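PDB 2V72: Exo-alpha-sialidase from Clostridium perfringens, which binds galactose through a family 32 carbohydrate-binding module, probably helping a large sialidase toxin to recognise glycans. Local coordinates for residues A[16-21]-A[27-32]; A[68-73]-A[100-105]. One frame throughout, in Å; residues are numbered along the deposited sequence.

Contact 1 of 2, residues A[16-21]-A[27-32]; sequences MTASAT and DPASSA. With CA (calcium ion), chain B.
Extended backbone torsions at Ala18 (phi -122°, psi 155°) and at Ala20 put both methyl groups on one side of the strand, where they meet Ala29, whose phi of -49° opens the short 3-10 segment 29-32. The Ala29 methyl is set between the two: its CB lies 3.9 Å from Ala18 CB and equally 3.9 Å from Ala20 CB. Between them it reaches the Ser19 backbone, with Ala29 CB 3.5 Å from Ser19 C, while the CB of Ser19 is directed away from the turn. Ala18 CB also abuts the carbonyl of Ala29, 3.3 Å from Ala29 O. That oxygen accepts the 3-10 hydrogen bond from Ala32 N at 3.1 Å. No hydrogen bond crosses between the segments, so van der Waals contact joins them. In the F5/8 type C beta-sandwich, strand 17-20 is an outermost strand, hydrogen-bonded to strand 53-59 through Ser19 and Ser56, and the 3-10 turn covers the face that carries Ala18 and Ala20, with Ala29 and Ala32 also touching Leu55. Ser31 O, 2.3 Å from the calcium ion, ties the turn to the metal site, which Asp34, Asn36, Thr39, Ala137 and Glu138 complete.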
ATOM      1  N   MET A  16       0.167 -13.263   0.428  1.00 49.51           N
ATOM      2  CA  MET A  16       0.726 -12.078   1.050  1.00 49.01           C
ATOM      3  C   MET A  16       0.419 -12.070   2.535  1.00 48.65           C
ATOM      4  O   MET A  16      -0.496 -12.753   2.994  1.00 48.33           O
ATOM      5  CB  MET A  16       0.171 -10.806   0.396  1.00 49.07           C
ATOM      6  CG  MET A  16       0.301 -10.770  -1.125  1.00 48.31           C
ATOM      7  SD  MET A  16      -0.475  -9.288  -1.769  1.00 48.72           S
ATOM      8  CE  MET A  16      -0.161  -9.484  -3.526  1.00 47.76           C
ATOM      9  N   THR A  17       1.230 -11.313   3.270  1.00 48.41           N
ATOM     10  CA  THR A  17       1.002 -10.998   4.671  1.00 48.37           C
ATOM     11  C   THR A  17       1.298  -9.521   4.792  1.00 48.00           C
ATOM     12  O   THR A  17       2.185  -9.007   4.102  1.00 47.72           O
ATOM     13  CB  THR A  17       1.943 -11.771   5.618  1.00 48.46           C
ATOM     14  OG1 THR A  17       3.279 -11.707   5.115  1.00 49.82           O
ATOM     15  CG2 THR A  17       1.533 -13.228   5.725  1.00 49.18           C
ATOM     16  N   ALA A  18       0.557  -8.839   5.660  1.00 47.59           N
ATOM     17  CA  ALA A  18       0.660  -7.395   5.767  1.00 47.51           C
ATOM     18  C   ALA A  18       1.031  -6.930   7.169  1.00 47.46           C
ATOM     19  O   ALA A  18       0.755  -7.611   8.165  1.00 47.66           O
ATOM     20  CB  ALA A  18      -0.634  -6.734   5.303  1.00 47.18           C
ATOM     21  N   SER A  19       1.636  -5.749   7.223  1.00 47.18           N
ATOM     22  CA  SER A  19       2.126  -5.159   8.452  1.00 47.11           C
ATOM     23  C   SER A  19       2.065  -3.648   8.299  1.00 46.54           C
ATOM     24  O   SER A  19       2.271  -3.140   7.206  1.00 46.77           O
ATOM     25  CB  SER A  19       3.578  -5.601   8.680  1.00 47.44           C
ATOM     26  OG  SER A  19       4.010  -5.268   9.981  1.00 48.46           O
ATOM     27  N   ALA A  20       1.779  -2.931   9.383  1.00 46.06           N
ATOM     28  CA  ALA A  20       1.817  -1.468   9.361  1.00 45.57           C
ATOM     29  C   ALA A  20       2.377  -0.867  10.654  1.00 45.66           C
ATOM     30  O   ALA A  20       2.301  -1.476  11.716  1.00 45.65           O
ATOM     31  CB  ALA A  20       0.448  -0.910   9.069  1.00 45.13           C
ATOM     32  N   THR A  21       2.931   0.338  10.548  1.00 45.63           N
ATOM     33  CA  THR A  21       3.556   1.021  11.673  1.00 45.70           C
ATOM     34  C   THR A  21       2.493   1.695  12.547  1.00 45.95           C
ATOM     35  O   THR A  21       2.751   2.039  13.711  1.00 45.58           O
ATOM     36  CB  THR A  21       4.565   2.082  11.183  1.00 45.70           C
ATOM     37  OG1 THR A  21       3.906   2.998  10.296  1.00 45.56           O
ATOM     38  CG2 THR A  21       5.729   1.427  10.459  1.00 45.25           C
ATOM     39  N   ASP A  27      -9.209  -1.352  11.631  1.00 44.20           N
ATOM     40  CA  ASP A  27      -8.591  -1.263  10.310  1.00 43.72           C
ATOM     41  C   ASP A  27      -7.147  -1.762  10.302  1.00 43.36           C
ATOM     42  O   ASP A  27      -6.221  -0.959  10.153  1.00 43.20           O
ATOM     43  CB  ASP A  27      -8.614   0.193   9.830  1.00 43.83           C
ATOM     44  CG  ASP A  27     -10.012   0.769   9.763  1.00 43.24           C
ATOM     45  OD1 ASP A  27     -10.974  -0.012   9.635  1.00 44.04           O
ATOM     46  OD2 ASP A  27     -10.147   2.006   9.830  1.00 41.70           O
ATOM     47  N   PRO A  28      -6.939  -3.083  10.468  1.00 43.16           N
ATOM     48  CA  PRO A  28      -5.566  -3.601  10.504  1.00 43.18           C
ATOM     49  C   PRO A  28      -4.923  -3.669   9.113  1.00 43.23           C
ATOM     50  O   PRO A  28      -5.626  -3.632   8.104  1.00 43.00           O
ATOM     51  CB  PRO A  28      -5.742  -5.014  11.059  1.00 43.35           C
ATOM     52  CG  PRO A  28      -7.109  -5.418  10.614  1.00 43.23           C
ATOM     53  CD  PRO A  28      -7.937  -4.160  10.612  1.00 42.95           C
ATOM     54  N   ALA A  29      -3.598  -3.775   9.075  1.00 43.35           N
ATOM     55  CA  ALA A  29      -2.851  -3.943   7.826  1.00 43.62           C
ATOM     56  C   ALA A  29      -3.394  -5.046   6.902  1.00 43.91           C
ATOM     57  O   ALA A  29      -3.382  -4.890   5.679  1.00 43.85           O
ATOM     58  CB  ALA A  29      -1.403  -4.194   8.131  1.00 43.65           C
ATOM     59  N   SER A  30      -3.866  -6.143   7.498  1.00 43.96           N
ATOM     60  CA  SER A  30      -4.364  -7.314   6.782  1.00 44.27           C
ATOM     61  C   SER A  30      -5.623  -7.029   5.965  1.00 44.85           C
ATOM     62  O   SER A  30      -5.931  -7.735   4.998  1.00 45.21           O
ATOM     63  CB  SER A  30      -4.648  -8.445   7.771  1.00 44.35           C
ATOM     64  OG  SER A  30      -5.668  -8.083   8.693  1.00 44.22           O
ATOM     65  N   SER A  31      -6.348  -5.990   6.360  1.00 44.94           N
ATOM     66  CA  SER A  31      -7.552  -5.592   5.664  1.00 45.20           C
ATOM     67  C   SER A  31      -7.254  -4.885   4.350  1.00 45.35           C
ATOM     68  O   SER A  31      -8.161  -4.652   3.562  1.00 45.64           O
ATOM     69  CB  SER A  31      -8.420  -4.724   6.571  1.00 45.14           C
ATOM     70  OG  SER A  31      -9.095  -5.542   7.505  1.00 45.27           O
ATOM     71  N   ALA A  32      -5.984  -4.553   4.116  1.00 45.61           N
ATOM     72  CA  ALA A  32      -5.543  -3.984   2.843  1.00 45.57           C
ATOM     73  C   ALA A  32      -5.390  -5.052   1.760  1.00 45.78           C
ATOM     74  O   ALA A  32      -5.348  -4.731   0.571  1.00 45.83           O
ATOM     75  CB  ALA A  32      -4.242  -3.224   3.025  1.00 45.64           C
TER
HETATM   76 CA    CA B1139      -9.820  -4.634   1.958  1.00 42.43          CA

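Contact 2 of 2, residues A[68-73]-A[100-105]; sequences IAITPR and GTWEEN. With GAL (beta-D-galactopyranose), chain C.
Ile70 meets the six-membered ring of Trp102 at its outer end. Its CG1 lies beside the backbone N (chi1 -57°), from where both CG1 and CD1 come to 3.7 Å from Trp102 CH2; CD1 is as near to Trp102 CZ2, again 3.7 Å. The two side chains cross at about a right angle, and the methyl meets the indole obliquely. Trp102 also stacks with Tyr84 and touches Lys109 and Val111. Two residues on, where the strand has ended, Pro72 makes a lighter contact: its CG is 3.9 Å from Asn105 O, a carbonyl that accepts a hydrogen bond from Lys109 NZ. Asn105 OD1 is hydrogen-bonded to Leu107 N. Arg73 makes no contact with 100-105 but carries the chain to the sugar. Its guanidinium offers an edge to galactose, NH1 donating to O3 at 2.8 Å (140°) and NH2 to the same O3 at 2.9 Å. Its rotation is set by NE bonded to Ser75 O and by NH1 bonded to Asn78 O. Sheet-to-sheet packing thus leads into a galactose pocket at the end of the sandwich, lined mainly by loop residues, as in family 32 carbohydrate-binding modules.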
ATOM      1  N   ILE A  68       1.591  -1.977  -9.425  1.00 45.39           N
ATOM      2  CA  ILE A  68       0.910  -2.004  -8.126  1.00 44.83           C
ATOM      3  C   ILE A  68      -0.354  -1.142  -8.219  1.00 44.66           C
ATOM      4  O   ILE A  68      -0.293   0.001  -8.676  1.00 44.39           O
ATOM      5  CB  ILE A  68       1.841  -1.494  -6.984  1.00 44.58           C
ATOM      6  CG1 ILE A  68       3.089  -2.383  -6.863  1.00 44.13           C
ATOM      7  CG2 ILE A  68       1.104  -1.448  -5.648  1.00 44.49           C
ATOM      8  CD1 ILE A  68       4.308  -1.673  -6.330  1.00 42.70           C
ATOM      9  N   ALA A  69      -1.488  -1.699  -7.800  1.00 44.49           N
ATOM     10  CA  ALA A  69      -2.739  -0.947  -7.739  1.00 44.84           C
ATOM     11  C   ALA A  69      -3.135  -0.655  -6.296  1.00 44.98           C
ATOM     12  O   ALA A  69      -3.355  -1.570  -5.494  1.00 44.95           O
ATOM     13  CB  ALA A  69      -3.859  -1.680  -8.478  1.00 44.68           C
ATOM     14  N   ILE A  70      -3.210   0.634  -5.980  1.00 45.48           N
ATOM     15  CA  ILE A  70      -3.565   1.115  -4.643  1.00 45.66           C
ATOM     16  C   ILE A  70      -4.999   1.650  -4.661  1.00 45.84           C
ATOM     17  O   ILE A  70      -5.269   2.748  -5.171  1.00 45.56           O
ATOM     18  CB  ILE A  70      -2.579   2.212  -4.153  1.00 45.86           C
ATOM     19  CG1 ILE A  70      -1.130   1.698  -4.161  1.00 46.64           C
ATOM     20  CG2 ILE A  70      -2.971   2.722  -2.768  1.00 45.01           C
ATOM     21  CD1 ILE A  70      -0.398   1.910  -5.500  1.00 48.32           C
ATOM     22  N   THR A  71      -5.908   0.854  -4.103  1.00 46.03           N
ATOM     23  CA  THR A  71      -7.330   1.188  -4.031  1.00 46.06           C
ATOM     24  C   THR A  71      -7.648   1.975  -2.752  1.00 46.25           C
ATOM     25  O   THR A  71      -7.526   1.444  -1.645  1.00 46.23           O
ATOM     26  CB  THR A  71      -8.190  -0.089  -4.064  1.00 45.99           C
ATOM     27  OG1 THR A  71      -7.786  -0.912  -5.166  1.00 46.11           O
ATOM     28  CG2 THR A  71      -9.683   0.243  -4.172  1.00 46.00           C
ATOM     29  N   PRO A  72      -8.056   3.249  -2.903  1.00 46.48           N
ATOM     30  CA  PRO A  72      -8.482   4.042  -1.759  1.00 46.62           C
ATOM     31  C   PRO A  72      -9.784   3.532  -1.149  1.00 47.24           C
ATOM     32  O   PRO A  72     -10.444   2.652  -1.714  1.00 47.35           O
ATOM     33  CB  PRO A  72      -8.696   5.442  -2.361  1.00 46.43           C
ATOM     34  CG  PRO A  72      -7.995   5.425  -3.661  1.00 46.07           C
ATOM     35  CD  PRO A  72      -8.118   4.031  -4.151  1.00 46.25           C
ATOM     36  N   ARG A  73     -10.146   4.093  -0.002  1.00 48.05           N
ATOM     37  CA  ARG A  73     -11.418   3.796   0.644  1.00 48.73           C
ATOM     38  C   ARG A  73     -12.609   4.087  -0.268  1.00 49.68           C
ATOM     39  O   ARG A  73     -12.684   5.125  -0.922  1.00 49.70           O
ATOM     40  CB  ARG A  73     -11.546   4.551   1.966  1.00 48.42           C
ATOM     41  CG  ARG A  73     -11.478   6.065   1.861  1.00 47.62           C
ATOM     42  CD  ARG A  73     -11.378   6.697   3.235  1.00 45.57           C
ATOM     43  NE  ARG A  73     -12.533   6.377   4.068  1.00 44.79           N
ATOM     44  CZ  ARG A  73     -12.542   6.402   5.399  1.00 44.50           C
ATOM     45  NH1 ARG A  73     -11.445   6.721   6.084  1.00 43.75           N
ATOM     46  NH2 ARG A  73     -13.650   6.090   6.046  1.00 44.08           N
ATOM     47  N   GLY A 100       6.046  10.098  -5.422  1.00 56.72           N
ATOM     48  CA  GLY A 100       5.324  11.176  -6.077  1.00 56.36           C
ATOM     49  C   GLY A 100       4.150  11.714  -5.283  1.00 56.26           C
ATOM     50  O   GLY A 100       4.149  11.701  -4.048  1.00 56.36           O
ATOM     51  N   THR A 101       3.152  12.188  -6.017  1.00 55.89           N
ATOM     52  CA  THR A 101       1.944  12.769  -5.458  1.00 55.54           C
ATOM     53  C   THR A 101       0.715  12.097  -6.069  1.00 55.22           C
ATOM     54  O   THR A 101       0.703  11.770  -7.257  1.00 55.42           O
ATOM     55  CB  THR A 101       1.941  14.323  -5.641  1.00 55.48           C
ATOM     56  OG1 THR A 101       2.028  14.957  -4.359  1.00 55.08           O
ATOM     57  CG2 THR A 101       0.695  14.831  -6.354  1.00 56.19           C
ATOM     58  N   TRP A 102      -0.296  11.859  -5.239  1.00 54.75           N
ATOM     59  CA  TRP A 102      -1.581  11.357  -5.705  1.00 54.44           C
ATOM     60  C   TRP A 102      -2.687  12.382  -5.467  1.00 54.52           C
ATOM     61  O   TRP A 102      -2.652  13.130  -4.484  1.00 54.61           O
ATOM     62  CB  TRP A 102      -1.945  10.040  -5.015  1.00 53.95           C
ATOM     63  CG  TRP A 102      -1.199   8.837  -5.516  1.00 53.73           C
ATOM     64  CD1 TRP A 102      -0.757   8.608  -6.796  1.00 53.23           C
ATOM     65  CD2 TRP A 102      -0.849   7.672  -4.757  1.00 52.86           C
ATOM     66  NE1 TRP A 102      -0.135   7.383  -6.871  1.00 52.55           N
ATOM     67  CE2 TRP A 102      -0.174   6.788  -5.636  1.00 53.17           C
ATOM     68  CE3 TRP A 102      -1.026   7.293  -3.418  1.00 52.69           C
ATOM     69  CZ2 TRP A 102       0.327   5.546  -5.217  1.00 53.09           C
ATOM     70  CZ3 TRP A 102      -0.532   6.058  -2.999  1.00 52.90           C
ATOM     71  CH2 TRP A 102       0.141   5.200  -3.900  1.00 53.32           C
ATOM     72  N   GLU A 103      -3.669  12.393  -6.369  1.00 54.58           N
ATOM     73  CA  GLU A 103      -4.851  13.249  -6.267  1.00 54.81           C
ATOM     74  C   GLU A 103      -5.732  12.875  -5.077  1.00 54.35           C
ATOM     75  O   GLU A 103      -5.694  11.740  -4.602  1.00 54.42           O
ATOM     76  CB  GLU A 103      -5.686  13.140  -7.548  1.00 54.79           C
ATOM     77  CG  GLU A 103      -5.485  14.248  -8.565  1.00 55.54           C
ATOM     78  CD  GLU A 103      -6.449  14.121  -9.732  1.00 56.19           C
ATOM     79  OE1 GLU A 103      -6.152  13.331 -10.657  1.00 57.88           O
ATOM     80  OE2 GLU A 103      -7.510  14.798  -9.723  1.00 58.08           O
ATOM     81  N   GLU A 104      -6.542  13.835  -4.631  1.00 54.02           N
ATOM     82  CA  GLU A 104      -7.531  13.631  -3.578  1.00 53.61           C
ATOM     83  C   GLU A 104      -8.869  13.090  -4.071  1.00 53.39           C
ATOM     84  O   GLU A 104      -9.872  13.817  -4.113  1.00 53.74           O
ATOM     85  CB  GLU A 104      -7.783  14.939  -2.850  1.00 53.85           C
ATOM     86  CG  GLU A 104      -6.895  15.169  -1.658  1.00 54.39           C
ATOM     87  CD  GLU A 104      -7.336  16.374  -0.879  1.00 55.21           C
ATOM     88  OE1 GLU A 104      -8.490  16.371  -0.389  1.00 56.12           O
ATOM     89  OE2 GLU A 104      -6.530  17.321  -0.767  1.00 56.01           O
ATOM     90  N   ASN A 105      -8.890  11.811  -4.422  1.00 52.58           N
ATOM     91  CA  ASN A 105     -10.113  11.151  -4.843  1.00 51.61           C
ATOM     92  C   ASN A 105     -10.008   9.661  -4.569  1.00 51.50           C
ATOM     93  O   ASN A 105      -8.958   9.186  -4.145  1.00 51.54           O
ATOM     94  CB  ASN A 105     -10.420  11.444  -6.327  1.00 51.51           C
ATOM     95  CG  ASN A 105      -9.303  11.001  -7.263  1.00 50.43           C
ATOM     96  OD1 ASN A 105      -8.858   9.856  -7.221  1.00 47.61           O
ATOM     97  ND2 ASN A 105      -8.857  11.911  -8.122  1.00 50.48           N
TER
HETATM   98  C1  GAL C1140     -14.247   8.434  10.584  1.00 48.53           C
HETATM   99  C2  GAL C1140     -13.959   7.487   9.422  1.00 48.85           C
HETATM  100  C3  GAL C1140     -12.827   6.516   9.773  1.00 48.25           C
HETATM  101  C4  GAL C1140     -11.620   7.228  10.389  1.00 48.00           C
HETATM  102  C5  GAL C1140     -12.043   8.192  11.490  1.00 48.42           C
HETATM  103  C6  GAL C1140     -10.843   8.993  11.988  1.00 47.79           C
HETATM  104  O1  GAL C1140     -15.141   9.422  10.141  1.00 49.22           O
HETATM  105  O2  GAL C1140     -15.133   6.790   9.061  1.00 48.29           O
HETATM  106  O3  GAL C1140     -12.404   5.855   8.603  1.00 47.96           O
HETATM  107  O4  GAL C1140     -10.929   7.952   9.395  1.00 47.65           O
HETATM  108  O5  GAL C1140     -13.054   9.072  11.013  1.00 49.00           O
HETATM  109  O6  GAL C1140     -11.159   9.604  13.221  1.00 47.84           O

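Contact 1 lies at the surface and contact 2 is mostly buried; their centres are about 17 Å apart, on opposite sides of the chain's centre, and the two do not touch. Both reach the sheet that runs from strand 17-20 to strand 93-101, at its two outermost strands: 17-20 in contact 1, and 93-101 in contact 2, where Trp102 lies just beyond the strand. Small methyls pack on backbone in 16-21/27-32, whereas 68-73/100-105 sets an isoleucine on an indole across the two sheets. Neither has a hydrogen bond between its segments. Each instead leads to a ligand: calcium by a backbone carbonyl, galactose by a guanidinium. Strand 135-142 connects them, since Ala137 and Glu138 bind calcium and pair with Thr71.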